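PDB 6IDY: lipase aflb from Neosartorya fumigata, which probably hydrolyses the ester bonds of lipids, as a fungal lipase of the alpha/beta-hydrolase fold with a bound calcium ion. Local coordinates for residues E65-I70 / D406-T411; Q71-D76 / R86-V91; S315-I320 / G356-H361. One frame throughout, in Å; residues are numbered along the deposited sequence.

Interaction 1: E65-I70 / D406-T411; sequences EAFDKI and DDLLGT
Leu408 meets Phe67, Ala66 and Ile70 where two nearly parallel helices face each other, their segment axes 26° apart and 10.9 Å at closest approach. Just before it in 406-411, Asp406 and Asp407 take no part in the packing; their carboxylates form salt bridges with Arg55 and Lys183, as suits partly exposed acids on a helix.

Most of the meeting falls to Leu408. Its CG stands anti to the backbone N (chi1 -165°), which sends the forked end across to the other helix, and the two methyls divide the work. CD1 lies over one face of the Phe67 ring in a CH-pi contact, 4.0 Å from the ring centroid, and comes within 3.5 Å of Phe67 CE2. CD2 goes the other way, to Ile70 CD1 at 3.8 Å and Ala66 CB at 4.0 Å.

Leu409 leaves its backbone at a slant, yet its CD2 reaches Ala66 CB at 3.8 Å. The single methyl of Ala66 thus fits between two leucine branches, a place for a small residue. Thr411 turns its OG1 back to Asp407 O at 2.7 Å. That carbonyl also receives Thr411 N, the two donors coming from opposite faces of its plane; Thr411 OG1 is bonded to Asn180 as well.

All five touching residues are buried and hydrocarbon, so the helices are held together here by close packing and the exclusion of water, while the acids at the start of 406-411 make their bonds to basic residues beyond the interface.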
# COMPACT_ATOMS: atom_id res chain seq x y z
N GLU A 65 -0.73 16.36 18.88
CA GLU A 65 -0.54 15.35 19.93
C GLU A 65 -0.26 13.98 19.33
O GLU A 65 0.58 13.25 19.87
CB GLU A 65 -1.76 15.28 20.87
CG GLU A 65 -1.78 16.41 21.88
CD GLU A 65 -2.47 16.09 23.19
OE1 GLU A 65 -3.35 15.19 23.21
OE2 GLU A 65 -2.14 16.74 24.21
N ALA A 66 -0.92 13.64 18.21
CA ALA A 66 -0.72 12.38 17.50
C ALA A 66 0.70 12.30 16.96
O ALA A 66 1.35 11.26 17.13
CB ALA A 66 -1.72 12.25 16.36
N PHE A 67 1.21 13.40 16.35
CA PHE A 67 2.57 13.49 15.83
C PHE A 67 3.61 13.46 16.94
O PHE A 67 4.66 12.86 16.75
CB PHE A 67 2.76 14.71 14.92
CG PHE A 67 2.28 14.51 13.51
CD1 PHE A 67 2.92 13.61 12.66
CD2 PHE A 67 1.20 15.23 13.01
CE1 PHE A 67 2.48 13.43 11.34
CE2 PHE A 67 0.77 15.06 11.70
CZ PHE A 67 1.41 14.16 10.87
N ASP A 68 3.29 14.07 18.11
CA ASP A 68 4.16 14.05 19.29
C ASP A 68 4.37 12.61 19.76
O ASP A 68 5.49 12.23 20.10
CB ASP A 68 3.59 14.93 20.42
CG ASP A 68 3.67 16.44 20.20
OD1 ASP A 68 4.35 16.87 19.25
OD2 ASP A 68 3.04 17.18 20.98
N LYS A 69 3.30 11.79 19.72
CA LYS A 69 3.36 10.37 20.08
C LYS A 69 4.22 9.61 19.07
O LYS A 69 5.02 8.78 19.49
CB LYS A 69 1.95 9.75 20.13
CG LYS A 69 1.12 10.23 21.30
CD LYS A 69 -0.27 9.64 21.25
CE LYS A 69 -1.14 10.17 22.35
NZ LYS A 69 -0.71 9.65 23.67
N ILE A 70 4.06 9.88 17.76
CA ILE A 70 4.86 9.24 16.70
C ILE A 70 6.35 9.60 16.88
O ILE A 70 7.19 8.70 16.86
CB ILE A 70 4.32 9.56 15.27
CG1 ILE A 70 2.89 8.99 15.08
CG2 ILE A 70 5.28 9.03 14.17
CD1 ILE A 70 2.12 9.48 13.82
N ASP A 406 -8.66 11.28 13.09
CA ASP A 406 -9.08 9.87 13.00
C ASP A 406 -8.47 9.15 11.80
O ASP A 406 -8.20 7.95 11.88
CB ASP A 406 -10.61 9.75 13.00
CG ASP A 406 -11.28 10.10 14.32
OD1 ASP A 406 -10.56 10.42 15.30
OD2 ASP A 406 -12.53 10.04 14.39
N ASP A 407 -8.24 9.89 10.71
CA ASP A 407 -7.61 9.39 9.48
C ASP A 407 -6.13 9.09 9.74
O ASP A 407 -5.66 8.02 9.35
CB ASP A 407 -7.79 10.39 8.34
CG ASP A 407 -9.24 10.61 7.96
OD1 ASP A 407 -9.94 9.62 7.67
OD2 ASP A 407 -9.68 11.78 7.94
N LEU A 408 -5.42 9.99 10.46
CA LEU A 408 -4.02 9.82 10.87
C LEU A 408 -3.92 8.59 11.78
O LEU A 408 -3.11 7.70 11.53
CB LEU A 408 -3.53 11.09 11.63
CG LEU A 408 -2.01 11.31 11.85
CD1 LEU A 408 -1.76 12.70 12.36
CD2 LEU A 408 -1.42 10.34 12.87
N LEU A 409 -4.76 8.54 12.84
CA LEU A 409 -4.77 7.44 13.82
C LEU A 409 -5.13 6.09 13.22
O LEU A 409 -4.45 5.11 13.49
CB LEU A 409 -5.67 7.76 15.03
CG LEU A 409 -5.46 9.11 15.74
CD1 LEU A 409 -6.49 9.32 16.84
CD2 LEU A 409 -4.05 9.27 16.27
N GLY A 410 -6.17 6.07 12.39
CA GLY A 410 -6.64 4.88 11.71
C GLY A 410 -5.61 4.29 10.76
O GLY A 410 -5.44 3.07 10.72
N THR A 411 -4.91 5.16 10.00
CA THR A 411 -3.84 4.75 9.07
C THR A 411 -2.69 4.09 9.86
O THR A 411 -2.14 3.09 9.42
CB THR A 411 -3.37 5.95 8.23
OG1 THR A 411 -4.48 6.44 7.48
CG2 THR A 411 -2.23 5.60 7.28

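Interaction 2: Q71-D76 / R86-V91; sequences QSIFAD and REILTV
Ser72 brushes Val91 at the exposed border of this contact, its OG 4.4 Å from Val91 CG1. A small polar residue suits this spot, where the chain is exposed to solvent.

Ile73 does nearly all the rest. Its CG1 sits beside the backbone N and the chain then runs on extended (chi2 167°), which carries CD1 into the angle between Glu87 and Val91. CG1 rests against Glu87 CB at 3.7 Å, and Ile73 CG2 touches the same carbon at 3.8 Å, so the two branches straddle the base of the glutamate, the two side chains running antiparallel past one another. Glu87 lends only this aliphatic base: bent at chi2 (-54°), it takes its carboxylate away from the isoleucine. Val91 crosses Ile73 at about a right angle and offers CG2 to Ile73 CD1 at 3.9 Å. Deeper in, Ile73 CD1 approaches Ile88 CD1 more loosely, at 4.3 Å. Val91 N bonds to Glu87 O at 2.9 Å, in the i to i-4 pattern of a helix.

Phe74 packs instead on Phe317 and Val358 and on Met84 of helix 81-90. The contact therefore joins helix 63-73, through Ser72 and Ile73, to helix 81-90 and the Val91 that follows, while Arg86 and Leu89 of helix 81-90 pack on helix 31-47.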
# COMPACT_ATOMS: atom_id res chain seq x y z
N GLN A 71 6.65 10.90 17.13
CA GLN A 71 8.01 11.40 17.36
C GLN A 71 8.66 10.80 18.62
O GLN A 71 9.88 10.63 18.67
CB GLN A 71 8.05 12.93 17.35
CG GLN A 71 7.79 13.47 15.94
CD GLN A 71 8.13 14.92 15.75
OE1 GLN A 71 9.24 15.26 15.32
NE2 GLN A 71 7.19 15.80 16.06
N SER A 72 7.83 10.41 19.61
CA SER A 72 8.26 9.74 20.84
C SER A 72 8.76 8.32 20.50
O SER A 72 9.72 7.85 21.10
CB SER A 72 7.11 9.68 21.84
OG SER A 72 7.47 8.94 22.99
N ILE A 73 8.10 7.65 19.53
CA ILE A 73 8.47 6.31 19.06
C ILE A 73 9.82 6.40 18.32
O ILE A 73 10.66 5.51 18.45
CB ILE A 73 7.35 5.68 18.16
CG1 ILE A 73 6.02 5.52 18.94
CG2 ILE A 73 7.80 4.33 17.55
CD1 ILE A 73 4.77 5.21 18.07
N PHE A 74 10.03 7.51 17.58
CA PHE A 74 11.23 7.78 16.78
C PHE A 74 12.38 8.42 17.56
O PHE A 74 13.42 8.71 16.97
CB PHE A 74 10.86 8.65 15.56
CG PHE A 74 10.30 7.89 14.37
CD1 PHE A 74 9.03 7.34 14.41
CD2 PHE A 74 11.04 7.78 13.20
CE1 PHE A 74 8.52 6.64 13.31
CE2 PHE A 74 10.52 7.09 12.09
CZ PHE A 74 9.27 6.53 12.16
N ALA A 75 12.21 8.60 18.90
CA ALA A 75 13.21 9.23 19.78
C ALA A 75 14.58 8.54 19.79
O ALA A 75 15.60 9.23 19.89
CB ALA A 75 12.67 9.36 21.20
N ASP A 76 14.61 7.20 19.68
CA ASP A 76 15.84 6.41 19.67
C ASP A 76 16.23 6.01 18.25
O ASP A 76 17.14 5.20 18.05
CB ASP A 76 15.71 5.17 20.58
CG ASP A 76 15.53 5.51 22.04
OD1 ASP A 76 16.39 6.23 22.60
OD2 ASP A 76 14.53 5.04 22.63
N ARG A 86 4.44 -2.37 18.19
CA ARG A 86 4.36 -2.48 19.65
C ARG A 86 4.18 -1.10 20.31
O ARG A 86 3.33 -0.96 21.18
CB ARG A 86 5.63 -3.18 20.19
CG ARG A 86 5.61 -3.43 21.70
CD ARG A 86 6.99 -3.29 22.32
NE ARG A 86 7.66 -4.58 22.48
CZ ARG A 86 8.56 -5.08 21.65
NH1 ARG A 86 8.92 -4.40 20.56
NH2 ARG A 86 9.11 -6.27 21.88
N GLU A 87 4.98 -0.11 19.89
CA GLU A 87 4.97 1.24 20.47
C GLU A 87 3.71 2.06 20.16
O GLU A 87 3.36 2.92 20.95
CB GLU A 87 6.23 2.02 20.08
CG GLU A 87 7.51 1.49 20.71
CD GLU A 87 7.51 1.34 22.21
OE1 GLU A 87 7.12 2.30 22.91
OE2 GLU A 87 7.89 0.25 22.70
N ILE A 88 3.03 1.76 19.02
CA ILE A 88 1.77 2.37 18.57
C ILE A 88 0.72 2.27 19.71
O ILE A 88 0.04 3.25 20.00
CB ILE A 88 1.34 1.67 17.24
CG1 ILE A 88 2.03 2.30 16.00
CG2 ILE A 88 -0.18 1.56 17.04
CD1 ILE A 88 1.65 3.70 15.60
N LEU A 89 0.65 1.11 20.37
CA LEU A 89 -0.27 0.93 21.50
C LEU A 89 0.30 1.43 22.82
O LEU A 89 -0.46 1.96 23.63
CB LEU A 89 -0.77 -0.51 21.61
CG LEU A 89 -1.83 -0.96 20.59
CD1 LEU A 89 -2.31 -2.35 20.89
CD2 LEU A 89 -3.05 -0.02 20.57
N THR A 90 1.63 1.27 23.04
CA THR A 90 2.32 1.70 24.27
C THR A 90 2.14 3.21 24.51
O THR A 90 1.88 3.62 25.64
CB THR A 90 3.81 1.28 24.23
OG1 THR A 90 3.89 -0.11 23.93
CG2 THR A 90 4.55 1.56 25.54
N VAL A 91 2.23 4.02 23.44
CA VAL A 91 2.05 5.48 23.50
C VAL A 91 0.56 5.88 23.50
O VAL A 91 0.25 7.06 23.62
CB VAL A 91 2.86 6.24 22.42
CG1 VAL A 91 4.35 5.93 22.51
CG2 VAL A 91 2.33 5.98 21.01

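Interaction 3: S315-I320 / G356-H361; sequences STFDEI and GGVYTH
His361 and Asp318 are joined by a nearly straight bond from ND1 to OD2, 2.7 Å long with an N-H...O angle of 169°. Asp318 OD2 lies in the imidazole plane and is met on its syn side, though ND1 sits 22° out of the carboxylate plane, the two groups being turned 59° apart. With His361 NE2 bonded to Ser233 OG, this relay is consistent with the Ser-His-Asp catalytic triad of an alpha/beta-hydrolase lipase.

A second carboxylate grips the same histidine's backbone: Glu319 OE1 takes the bond from His361 N at 2.9 Å on its syn lone pair. Asp318 is itself held in an Asx turn, OD1 receiving Ile320 N, and OD1 also accepts from Val321 N, which fixes the rotation of the carboxylate. Ser315 OG donates to a lone pair of Tyr359 O at 2.7 Å, closes an ST turn by accepting Phe317 N, and bonds to Gln347 NE2 too.

Packing surrounds this frame. Ile320 CB lies over the His361 ring, 3.9 Å from the His361 centroid, in a CH-pi contact. Phe317 CD2 comes 3.4 Å from Gly357 O, beside side-chain-free backbone, and Val358 CG2 stands over the Phe317 ring, 4.1 Å from its centroid.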
# COMPACT_ATOMS: atom_id res chain seq x y z
N SER A 315 9.31 8.70 2.06
CA SER A 315 9.87 9.38 3.21
C SER A 315 11.11 8.70 3.80
O SER A 315 11.17 7.47 3.87
CB SER A 315 8.79 9.47 4.29
OG SER A 315 9.25 10.03 5.51
N THR A 316 12.05 9.51 4.32
CA THR A 316 13.26 9.07 5.03
C THR A 316 12.86 8.24 6.27
O THR A 316 13.53 7.27 6.61
CB THR A 316 14.09 10.31 5.44
OG1 THR A 316 14.65 10.89 4.28
CG2 THR A 316 15.23 9.98 6.44
N PHE A 317 11.75 8.64 6.92
CA PHE A 317 11.27 8.03 8.17
C PHE A 317 10.45 6.76 7.95
O PHE A 317 9.77 6.30 8.87
CB PHE A 317 10.53 9.08 9.01
CG PHE A 317 11.45 10.23 9.36
CD1 PHE A 317 12.45 10.08 10.32
CD2 PHE A 317 11.35 11.44 8.69
CE1 PHE A 317 13.33 11.12 10.60
CE2 PHE A 317 12.22 12.50 8.99
CZ PHE A 317 13.21 12.33 9.94
N ASP A 318 10.60 6.13 6.77
CA ASP A 318 9.96 4.86 6.44
C ASP A 318 10.62 3.78 7.33
O ASP A 318 11.82 3.55 7.22
CB ASP A 318 10.17 4.53 4.95
CG ASP A 318 9.29 3.42 4.43
OD1 ASP A 318 9.25 2.35 5.07
OD2 ASP A 318 8.68 3.60 3.37
N GLU A 319 9.84 3.15 8.22
CA GLU A 319 10.32 2.13 9.17
C GLU A 319 10.32 0.70 8.60
O GLU A 319 10.74 -0.23 9.27
CB GLU A 319 9.50 2.22 10.49
CG GLU A 319 8.15 1.51 10.47
CD GLU A 319 6.98 2.15 9.74
OE1 GLU A 319 7.17 3.14 9.00
OE2 GLU A 319 5.85 1.64 9.92
N ILE A 320 9.82 0.54 7.36
CA ILE A 320 9.69 -0.75 6.69
C ILE A 320 10.72 -0.92 5.58
O ILE A 320 11.34 -1.97 5.46
CB ILE A 320 8.24 -0.90 6.10
CG1 ILE A 320 7.12 -0.65 7.15
CG2 ILE A 320 8.06 -2.24 5.38
CD1 ILE A 320 7.01 -1.54 8.30
N GLY A 356 7.50 17.77 5.63
CA GLY A 356 8.76 17.04 5.50
C GLY A 356 9.20 16.41 6.81
O GLY A 356 10.36 16.03 6.96
N GLY A 357 8.26 16.30 7.76
CA GLY A 357 8.50 15.74 9.08
C GLY A 357 8.51 14.23 9.14
O GLY A 357 8.78 13.56 8.14
N VAL A 358 8.20 13.68 10.33
CA VAL A 358 8.21 12.24 10.59
C VAL A 358 6.97 11.56 10.00
O VAL A 358 5.92 11.48 10.66
CB VAL A 358 8.46 11.91 12.10
CG1 VAL A 358 8.52 10.40 12.33
CG2 VAL A 358 9.74 12.57 12.60
N TYR A 359 7.09 11.11 8.75
CA TYR A 359 6.04 10.38 8.05
C TYR A 359 6.51 8.98 7.81
O TYR A 359 7.47 8.76 7.08
CB TYR A 359 5.58 11.08 6.76
CG TYR A 359 4.83 12.36 7.05
CD1 TYR A 359 5.52 13.56 7.23
CD2 TYR A 359 3.45 12.36 7.21
CE1 TYR A 359 4.84 14.73 7.55
CE2 TYR A 359 2.76 13.53 7.51
CZ TYR A 359 3.46 14.72 7.67
OH TYR A 359 2.82 15.88 7.98
N THR A 360 5.84 8.04 8.46
CA THR A 360 6.16 6.61 8.40
C THR A 360 5.81 6.04 7.01
O THR A 360 5.31 6.76 6.14
CB THR A 360 5.36 5.90 9.49
OG1 THR A 360 3.98 6.22 9.30
CG2 THR A 360 5.79 6.30 10.90
N HIS A 361 6.06 4.74 6.81
CA HIS A 361 5.75 4.00 5.59
C HIS A 361 4.25 4.19 5.28
O HIS A 361 3.90 4.57 4.17
CB HIS A 361 6.08 2.52 5.81
CG HIS A 361 5.87 1.64 4.62
ND1 HIS A 361 6.69 1.72 3.51
CD2 HIS A 361 4.99 0.63 4.45
CE1 HIS A 361 6.26 0.78 2.68
NE2 HIS A 361 5.25 0.10 3.21

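How the interactions relate
From the N terminus, helix 63-73 serves interaction 1 with residues 65-70 and interaction 2 with 71-76. Interaction 2 closes first, across nine intervening residues, back to helix 81-90. Interaction 3 opens later, from the loop after strand 310-314, and closes at 356-361, in series with interaction 2. Interaction 1 spans both, closing only when the chain reaches helix 405-412. The three also touch: Lys69 NZ probably bonds to Val91 O, Phe67 packs on Tyr359, and Ile70 on Val358. Together they tie helices 63-73 and 81-90 to the late helix 405-412, and all of these to the loop after strand 310-314 and the His361 loop.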